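Local coordinates for protein chymotrypsin (Cellulomonas bogoriensis, PDB 2EA3) that probably cleaves peptide bonds as a serine endopeptidase of the S1 (chymotrypsin) family, this chain being the protease domain of a longer secreted precursor, at residues N7-G12 / F27-H32; T46-S51 / Y57-T62; A83-A88 / P168-L173. All coordinates share one frame; numbering follows the deposited sequence.

Interaction 1: N7-G12 / F27-H32; sequences NAYTIG and FITAGH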
loop_
_atom_site.group_PDB
_atom_site.type_symbol
_atom_site.label_atom_id
_atom_site.label_comp_id
_atom_site.label_asym_id
_atom_site.label_seq_id
_atom_site.Cartn_x
_atom_site.Cartn_y
_atom_site.Cartn_z
ATOM N N ASN A 7 1.475 -6.248 6.120
ATOM C CA ASN A 7 2.205 -6.316 7.399
ATOM C C ASN A 7 2.841 -4.976 7.781
ATOM O O ASN A 7 3.217 -4.184 6.918
ATOM C CB ASN A 7 3.268 -7.414 7.367
ATOM C CG ASN A 7 2.679 -8.801 7.577
ATOM O OD1 ASN A 7 3.406 -9.809 7.563
ATOM N ND2 ASN A 7 1.369 -8.865 7.772
ATOM N N ALA A 8 2.982 -4.749 9.074
ATOM C CA ALA A 8 3.644 -3.539 9.566
ATOM C C ALA A 8 5.128 -3.580 9.225
ATOM O O ALA A 8 5.733 -4.656 9.161
ATOM C CB ALA A 8 3.467 -3.450 11.082
ATOM N N TYR A 9 5.727 -2.415 9.016
ATOM C CA TYR A 9 7.182 -2.304 9.083
ATOM C C TYR A 9 7.444 -1.067 9.912
ATOM O O TYR A 9 6.526 -0.305 10.193
ATOM C CB TYR A 9 7.824 -2.225 7.693
ATOM C CG TYR A 9 7.429 -1.011 6.870
ATOM C CD1 TYR A 9 8.292 0.091 6.773
ATOM C CD2 TYR A 9 6.212 -0.968 6.178
ATOM C CE1 TYR A 9 7.943 1.212 6.003
ATOM C CE2 TYR A 9 5.856 0.152 5.426
ATOM C CZ TYR A 9 6.736 1.232 5.336
ATOM O OH TYR A 9 6.401 2.345 4.583
ATOM N N THR A 10 8.679 -0.866 10.343
ATOM C CA THR A 10 8.924 0.299 11.172
ATOM C C THR A 10 9.905 1.243 10.504
ATOM O O THR A 10 10.772 0.814 9.719
ATOM C CB THR A 10 9.446 -0.072 12.555
ATOM O OG1 THR A 10 10.630 -0.850 12.389
ATOM C CG2 THR A 10 8.379 -0.870 13.350
ATOM N N ILE A 11 9.747 2.524 10.806
ATOM C CA ILE A 11 10.699 3.548 10.345
ATOM C C ILE A 11 11.110 4.363 11.561
ATOM O O ILE A 11 10.259 4.987 12.190
ATOM C CB ILE A 11 10.088 4.502 9.289
ATOM C CG1 ILE A 11 9.484 3.727 8.125
ATOM C CG2 ILE A 11 11.173 5.462 8.761
ATOM C CD1 ILE A 11 8.446 4.497 7.373
ATOM N N GLY A 12 12.403 4.355 11.886
ATOM C CA GLY A 12 12.878 4.963 13.131
ATOM C C GLY A 12 12.107 4.450 14.344
ATOM O O GLY A 12 11.797 5.209 15.265
ATOM N N PHE A 27 9.967 -3.501 -1.831
ATOM C CA PHE A 27 8.507 -3.374 -1.746
ATOM C C PHE A 27 8.066 -1.940 -1.968
ATOM O O PHE A 27 8.845 -0.989 -1.820
ATOM C CB PHE A 27 7.939 -3.965 -0.432
ATOM C CG PHE A 27 8.257 -3.157 0.807
ATOM C CD1 PHE A 27 9.386 -3.464 1.574
ATOM C CD2 PHE A 27 7.435 -2.096 1.219
ATOM C CE1 PHE A 27 9.696 -2.733 2.725
ATOM C CE2 PHE A 27 7.739 -1.362 2.363
ATOM C CZ PHE A 27 8.882 -1.694 3.122
ATOM N N ILE A 28 6.816 -1.786 -2.377
ATOM C CA ILE A 28 6.247 -0.476 -2.570
ATOM C C ILE A 28 5.245 -0.185 -1.463
ATOM O O ILE A 28 4.667 -1.111 -0.863
ATOM C CB ILE A 28 5.618 -0.323 -3.979
ATOM C CG1 ILE A 28 4.560 -1.403 -4.234
ATOM C CG2 ILE A 28 6.720 -0.320 -5.052
ATOM C CD1 ILE A 28 3.771 -1.150 -5.536
ATOM N N THR A 29 5.054 1.102 -1.181
ATOM C CA THR A 29 4.306 1.547 0.001
ATOM C C THR A 29 3.916 2.998 -0.297
ATOM O O THR A 29 4.124 3.438 -1.436
ATOM C CB THR A 29 5.145 1.351 1.311
ATOM O OG1 THR A 29 4.346 1.625 2.485
ATOM C CG2 THR A 29 6.432 2.247 1.310
ATOM N N ALA A 30 3.384 3.733 0.691
ATOM C CA ALA A 30 2.922 5.106 0.451
ATOM C C ALA A 30 4.095 6.067 0.629
ATOM O O ALA A 30 4.924 5.875 1.513
ATOM C CB ALA A 30 1.778 5.494 1.419
ATOM N N GLY A 31 4.166 7.090 -0.214
ATOM C CA GLY A 31 5.222 8.125 -0.114
ATOM C C GLY A 31 5.217 8.921 1.171
ATOM O O GLY A 31 6.262 9.383 1.625
ATOM N N HIS A 32 4.042 9.106 1.773
ATOM C CA HIS A 32 3.992 9.850 3.039
ATOM C C HIS A 32 4.602 9.075 4.208
ATOM O O HIS A 32 4.800 9.647 5.283
ATOM C CB HIS A 32 2.576 10.359 3.368
ATOM C CG HIS A 32 1.651 9.310 3.920
ATOM N ND1 HIS A 32 0.689 8.693 3.153
ATOM C CD2 HIS A 32 1.505 8.820 5.174
ATOM C CE1 HIS A 32 0.015 7.837 3.898
ATOM N NE2 HIS A 32 0.488 7.898 5.131
#
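Y9 meets F27 and T29 in a buried side-chain contact that spans the interior of the first beta-barrel, between strand 8-11 and strand 26-29. The two backbones stand well apart, with the CA atoms of Y9 and T29 separated by 10.3 Å, and the tyrosine reaches across most of that gap to meet F27 and T29, showing how one long side chain can join strands that share no backbone bonds. Two different interactions hold its ring. The first is a T-shaped aromatic pair: F27 presents its edge to the face of Y9, the centroids lying 5.1 Å apart and the planes inclined at 65°. F27 CZ sits over the middle of the tyrosine ring, 3.9 Å above its plane, while CE2 of F27 approaches CE2 of Y9. The second is polar. Y9 OH donates a hydrogen bond to T29 OG1 over 3.0 Å, and OG1 lies close to the plane of the tyrosine ring, beyond its edge. T29 OG1 is also bonded to the backbone O of S18, so the hydroxyl accepts from the phenol and is tied to the main chain as well. T29 turns OG1 anti to its own N (chi1 -173°), which brings the oxygen to the phenol, and the CG2 methyl also packs against Y9 OH at 3.3 Å. A bond at the far end and an aromatic edge over one face together restrain both the reach and the rotation of the tyrosine ring. Beyond strand 26-29 the chain runs on to H32, probably the catalytic histidine, whose NE2 is hydrogen-bonded to S137 OG and whose backbone N is hydrogen-bonded to D56. Around this core the barrel closes in: Y9 also touches C17 and I19 of strand 14-23 and F47 of strand 45-51, while F27 and T29 pack on V60 of strand 57-62.

Interaction 2: T46-S51 / Y57-T62; sequences TFAGSS and YAFVRT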
loop_
_atom_site.group_PDB
_atom_site.type_symbol
_atom_site.label_atom_id
_atom_site.label_comp_id
_atom_site.label_asym_id
_atom_site.label_seq_id
_atom_site.Cartn_x
_atom_site.Cartn_y
_atom_site.Cartn_z
ATOM N N THR A 46 15.820 0.457 2.842
ATOM C CA THR A 46 16.025 1.891 2.697
ATOM C C THR A 46 15.074 2.434 1.646
ATOM O O THR A 46 15.005 1.883 0.548
ATOM C CB THR A 46 17.464 2.138 2.206
ATOM O OG1 THR A 46 18.374 1.463 3.087
ATOM C CG2 THR A 46 17.791 3.608 2.145
ATOM N N PHE A 47 14.380 3.525 1.959
ATOM C CA PHE A 47 13.571 4.233 0.937
ATOM C C PHE A 47 14.470 4.667 -0.218
ATOM O O PHE A 47 15.491 5.333 0.008
ATOM C CB PHE A 47 12.850 5.444 1.525
ATOM C CG PHE A 47 11.594 5.091 2.252
ATOM C CD1 PHE A 47 11.653 4.527 3.523
ATOM C CD2 PHE A 47 10.351 5.319 1.674
ATOM C CE1 PHE A 47 10.489 4.170 4.208
ATOM C CE2 PHE A 47 9.177 4.989 2.361
ATOM C CZ PHE A 47 9.254 4.407 3.634
ATOM N N ALA A 48 14.109 4.251 -1.427
ATOM C CA ALA A 48 14.902 4.544 -2.631
ATOM C C ALA A 48 14.078 5.288 -3.685
ATOM O O ALA A 48 14.337 5.195 -4.880
ATOM C CB ALA A 48 15.480 3.275 -3.205
ATOM N N GLY A 49 13.140 6.087 -3.226
ATOM C CA GLY A 49 12.309 6.884 -4.113
ATOM C C GLY A 49 11.012 7.096 -3.370
ATOM O O GLY A 49 10.433 6.128 -2.815
ATOM N N SER A 50 10.583 8.354 -3.303
ATOM C CA SER A 50 9.355 8.714 -2.585
ATOM C C SER A 50 8.765 9.957 -3.210
ATOM O O SER A 50 9.479 10.954 -3.424
ATOM C CB SER A 50 9.628 8.974 -1.097
ATOM O OG SER A 50 8.424 9.254 -0.394
ATOM N N SER A 51 7.470 9.897 -3.503
ATOM C CA SER A 51 6.760 11.019 -4.087
ATOM C C SER A 51 5.508 11.314 -3.270
ATOM O O SER A 51 4.582 10.501 -3.233
ATOM C CB SER A 51 6.379 10.729 -5.533
ATOM O OG SER A 51 5.851 11.903 -6.139
ATOM N N TYR A 57 3.471 7.698 -3.230
ATOM C CA TYR A 57 4.128 6.410 -3.424
ATOM C C TYR A 57 5.583 6.426 -3.048
ATOM O O TYR A 57 6.221 7.474 -3.062
ATOM C CB TYR A 57 3.962 5.849 -4.848
ATOM C CG TYR A 57 4.516 6.673 -6.002
ATOM C CD1 TYR A 57 3.659 7.323 -6.888
ATOM C CD2 TYR A 57 5.900 6.801 -6.210
ATOM C CE1 TYR A 57 4.173 8.096 -7.973
ATOM C CE2 TYR A 57 6.413 7.548 -7.299
ATOM C CZ TYR A 57 5.554 8.179 -8.168
ATOM O OH TYR A 57 6.080 8.917 -9.224
ATOM N N ALA A 58 6.090 5.235 -2.755
ATOM C CA ALA A 58 7.496 5.055 -2.421
ATOM C C ALA A 58 7.917 3.640 -2.702
ATOM O O ALA A 58 7.093 2.732 -2.751
ATOM C CB ALA A 58 7.763 5.425 -0.964
ATOM N N PHE A 59 9.218 3.463 -2.877
ATOM C CA PHE A 59 9.811 2.161 -3.079
ATOM C C PHE A 59 10.859 2.006 -1.996
ATOM O O PHE A 59 11.687 2.907 -1.800
ATOM C CB PHE A 59 10.475 2.107 -4.468
ATOM C CG PHE A 59 11.425 0.950 -4.652
ATOM C CD1 PHE A 59 11.002 -0.368 -4.479
ATOM C CD2 PHE A 59 12.750 1.190 -5.020
ATOM C CE1 PHE A 59 11.888 -1.433 -4.656
ATOM C CE2 PHE A 59 13.643 0.106 -5.184
ATOM C CZ PHE A 59 13.199 -1.191 -5.016
ATOM N N VAL A 60 10.836 0.862 -1.312
ATOM C CA VAL A 60 11.827 0.569 -0.276
ATOM C C VAL A 60 12.675 -0.597 -0.772
ATOM O O VAL A 60 12.151 -1.675 -1.054
ATOM C CB VAL A 60 11.145 0.256 1.096
ATOM C CG1 VAL A 60 12.196 -0.179 2.174
ATOM C CG2 VAL A 60 10.323 1.447 1.578
ATOM N N ARG A 61 13.978 -0.362 -0.934
ATOM C CA ARG A 61 14.889 -1.414 -1.377
ATOM C C ARG A 61 15.271 -2.269 -0.186
ATOM O O ARG A 61 15.663 -1.744 0.852
ATOM C CB ARG A 61 16.167 -0.837 -2.012
ATOM C CG ARG A 61 17.088 -1.922 -2.607
ATOM C CD ARG A 61 18.553 -1.504 -2.589
ATOM N NE ARG A 61 19.459 -2.583 -3.029
ATOM C CZ ARG A 61 20.114 -3.430 -2.220
ATOM N NH1 ARG A 61 20.009 -3.354 -0.890
ATOM N NH2 ARG A 61 20.901 -4.358 -2.755
ATOM N N THR A 62 15.150 -3.580 -0.345
ATOM C CA THR A 62 15.533 -4.535 0.695
ATOM C C THR A 62 16.771 -5.299 0.201
ATOM O O THR A 62 17.085 -5.314 -0.991
ATOM C CB THR A 62 14.384 -5.546 1.011
ATOM O OG1 THR A 62 14.019 -6.231 -0.186
ATOM C CG2 THR A 62 13.146 -4.841 1.583
#
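F47 and V60 face each other across an antiparallel hairpin, and with A58 they form its tightly packed side. They make a CH-pi contact: V60 CG2 lies 3.6 Å from the centroid of the F47 ring, only 3° off the ring normal. A58 CB fills a different place, at the edge of the same ring, 3.6 Å from F47 CE2. V60 sets CG1 anti to its backbone N (chi1 175°), which leaves CG2 to stand over the phenylalanine. With an alanine at F47, V60 CG2 is likely to lose the aromatic face it rests on, and a gap would probably open beside A58 CB in the barrel interior. S50 lies on this same face, its OG hydrogen-bonded to the backbone O of G34.

The loose side is at A48 and R61, which are exposed: A48 CB reaches F59 CD2 at 3.9 Å, and R61 stretches its extended chain away from the partner strand. Helix 169-176 covers Y57 and F59. S51 CB sits over one face of the Y57 ring, offset toward the rim and 3.9 Å from its centroid, while S51 OG turns to N55 in the connecting loop.

Six backbone hydrogen bonds join the strands, yet the register is not uniform. Opposite F59 the bonds divide between two neighbours: A48 N donates to F59 O (2.8 Å), whereas F59 N donates to G49 O (2.9 Å). This is a beta bulge, and the backbone of G49 explains its residue, since a side chain at those angles would jam against the carbonyl O of A48. Beyond the bulge the pairing resumes, with S51 N donating to Y57 O over 2.8 Å. Such a bulged hairpin, one face lining a closed six-stranded barrel and the other partly covered by the C-terminal helix, belongs to the N-terminal barrel of the chymotrypsin fold.

Interaction 3: A83-A88 / P168-L173; sequences AGHTAA and PVNPIL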
loop_
_atom_site.group_PDB
_atom_site.type_symbol
_atom_site.label_atom_id
_atom_site.label_comp_id
_atom_site.label_asym_id
_atom_site.label_seq_id
_atom_site.Cartn_x
_atom_site.Cartn_y
_atom_site.Cartn_z
ATOM N N ALA A 83 -1.499 -12.175 -8.137
ATOM C CA ALA A 83 -1.354 -12.784 -9.461
ATOM C C ALA A 83 -1.004 -11.789 -10.579
ATOM O O ALA A 83 -0.533 -12.183 -11.646
ATOM C CB ALA A 83 -2.620 -13.560 -9.813
ATOM N N GLY A 84 -1.215 -10.498 -10.335
ATOM C CA GLY A 84 -1.008 -9.484 -11.368
ATOM C C GLY A 84 -1.435 -8.131 -10.837
ATOM O O GLY A 84 -1.695 -7.981 -9.626
ATOM N N HIS A 85 -1.508 -7.149 -11.737
ATOM C CA HIS A 85 -1.809 -5.772 -11.347
ATOM C C HIS A 85 -2.708 -5.092 -12.392
ATOM O O HIS A 85 -2.530 -3.919 -12.730
ATOM C CB HIS A 85 -0.507 -5.002 -11.101
ATOM C CG HIS A 85 0.421 -4.982 -12.278
ATOM N ND1 HIS A 85 0.451 -3.947 -13.184
ATOM C CD2 HIS A 85 1.362 -5.866 -12.689
ATOM C CE1 HIS A 85 1.362 -4.192 -14.106
ATOM N NE2 HIS A 85 1.924 -5.355 -13.835
ATOM N N THR A 86 -3.697 -5.846 -12.876
ATOM C CA THR A 86 -4.676 -5.320 -13.825
ATOM C C THR A 86 -5.677 -4.499 -13.043
ATOM O O THR A 86 -6.274 -5.011 -12.097
ATOM C CB THR A 86 -5.427 -6.452 -14.540
ATOM O OG1 THR A 86 -4.471 -7.281 -15.222
ATOM C CG2 THR A 86 -6.421 -5.867 -15.546
ATOM N N ALA A 87 -5.853 -3.242 -13.449
ATOM C CA ALA A 87 -6.713 -2.307 -12.726
ATOM C C ALA A 87 -8.178 -2.690 -12.869
ATOM O O ALA A 87 -8.627 -3.105 -13.948
ATOM C CB ALA A 87 -6.485 -0.871 -13.210
ATOM N N ALA A 88 -8.894 -2.571 -11.760
ATOM C CA ALA A 88 -10.299 -2.908 -11.684
ATOM C C ALA A 88 -11.097 -1.642 -11.913
ATOM O O ALA A 88 -10.639 -0.535 -11.557
ATOM C CB ALA A 88 -10.632 -3.529 -10.332
ATOM N N PRO A 168 -2.804 4.355 -7.009
ATOM C CA PRO A 168 -2.785 3.187 -7.934
ATOM C C PRO A 168 -1.388 2.617 -8.095
ATOM O O PRO A 168 -0.424 3.379 -8.063
ATOM C CB PRO A 168 -3.224 3.775 -9.286
ATOM C CG PRO A 168 -3.781 5.096 -9.012
ATOM C CD PRO A 168 -3.360 5.567 -7.618
ATOM N N VAL A 169 -1.264 1.304 -8.282
ATOM C CA VAL A 169 0.090 0.700 -8.394
ATOM C C VAL A 169 0.785 0.938 -9.735
ATOM O O VAL A 169 1.994 1.021 -9.788
ATOM C CB VAL A 169 0.131 -0.837 -8.112
ATOM C CG1 VAL A 169 -0.040 -1.158 -6.591
ATOM C CG2 VAL A 169 -0.875 -1.567 -8.977
ATOM N N ASN A 170 0.032 1.010 -10.828
ATOM C CA ASN A 170 0.679 1.095 -12.133
ATOM C C ASN A 170 1.640 2.272 -12.317
ATOM O O ASN A 170 2.743 2.064 -12.817
ATOM C CB ASN A 170 -0.335 0.964 -13.294
ATOM C CG ASN A 170 -0.864 -0.456 -13.428
ATOM O OD1 ASN A 170 -0.278 -1.397 -12.889
ATOM N ND2 ASN A 170 -1.973 -0.621 -14.158
ATOM N N PRO A 171 1.244 3.498 -11.896
ATOM C CA PRO A 171 2.197 4.607 -11.945
ATOM C C PRO A 171 3.454 4.403 -11.099
ATOM O O PRO A 171 4.507 4.942 -11.444
ATOM C CB PRO A 171 1.387 5.801 -11.414
ATOM C CG PRO A 171 -0.044 5.435 -11.719
ATOM C CD PRO A 171 -0.088 3.958 -11.454
ATOM N N ILE A 172 3.363 3.622 -10.021
ATOM C CA ILE A 172 4.547 3.358 -9.183
ATOM C C ILE A 172 5.515 2.428 -9.917
ATOM O O ILE A 172 6.718 2.671 -9.952
ATOM C CB ILE A 172 4.181 2.705 -7.828
ATOM C CG1 ILE A 172 2.993 3.433 -7.172
ATOM C CG2 ILE A 172 5.424 2.687 -6.892
ATOM C CD1 ILE A 172 2.432 2.737 -5.905
ATOM N N LEU A 173 4.988 1.347 -10.477
ATOM C CA LEU A 173 5.796 0.428 -11.257
ATOM C C LEU A 173 6.458 1.175 -12.428
ATOM O O LEU A 173 7.641 0.994 -12.679
ATOM C CB LEU A 173 4.937 -0.743 -11.746
ATOM C CG LEU A 173 4.236 -1.521 -10.613
ATOM C CD1 LEU A 173 3.245 -2.531 -11.198
ATOM C CD2 LEU A 173 5.262 -2.195 -9.671
#
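H85 lies against the start of helix 169-176, where L173, V169 and N170 form its first shell. L173 CD1 stands over the middle of the imidazole, 3.8 Å from the ring centroid and 11° off the normal, a CH-pi contact in which leucine and histidine approach from opposite directions. Nearer the backbone, V169 CG2 packs on H85 CB at 4.1 Å. The amide of N170 comes to the edge of the imidazole on the ND1 side, its plane turned 82° from that of the ring. The ring thus has an aliphatic methyl over one face and an amide at its rim.

One step outward, the helix sets these groups in place. V169 and L173 lie one helical turn apart, joined by L173 N to V169 O (3.1 Å), and that spacing puts both side chains on the histidine's side. Across the contact, H85 places CG between its backbone N and carbonyl carbon (chi1 57°), which swings the ring toward the helix. M180 touches both H85 and L173, and the backbone of G84 is hydrogen-bonded to A147, fixing the segment before the histidine to strand 146-154. V169 continues inward onto F21 and I28 of the first barrel. Here the connection between the two barrels packs on the C-terminal helix, an element characteristic of the two-barrel chymotrypsin fold.

Interactions 1 and 2 belong to one barrel, their centres about 9 Å apart, and are joined through neighbouring strands of one sheet: F27 O lies 2.8 Å from V60 N and T29 O lies 3.0 Å from A58 N, both probable hydrogen bonds. Interaction 3 is remote, its centre about 18 Å from that of interaction 1 and about 17 Å from that of interaction 2, but the helix reaches both. I172 CG2 packs on I28 CG2 at 3.8 Å, and I172 CG1 on Y57 CB at 3.5 Å. Interactions 1 and 2 bear on the probable Ser-His-Asp triad: interaction 1 contains H32, and the Y57 side chain of interaction 2 comes near the triad without touching it.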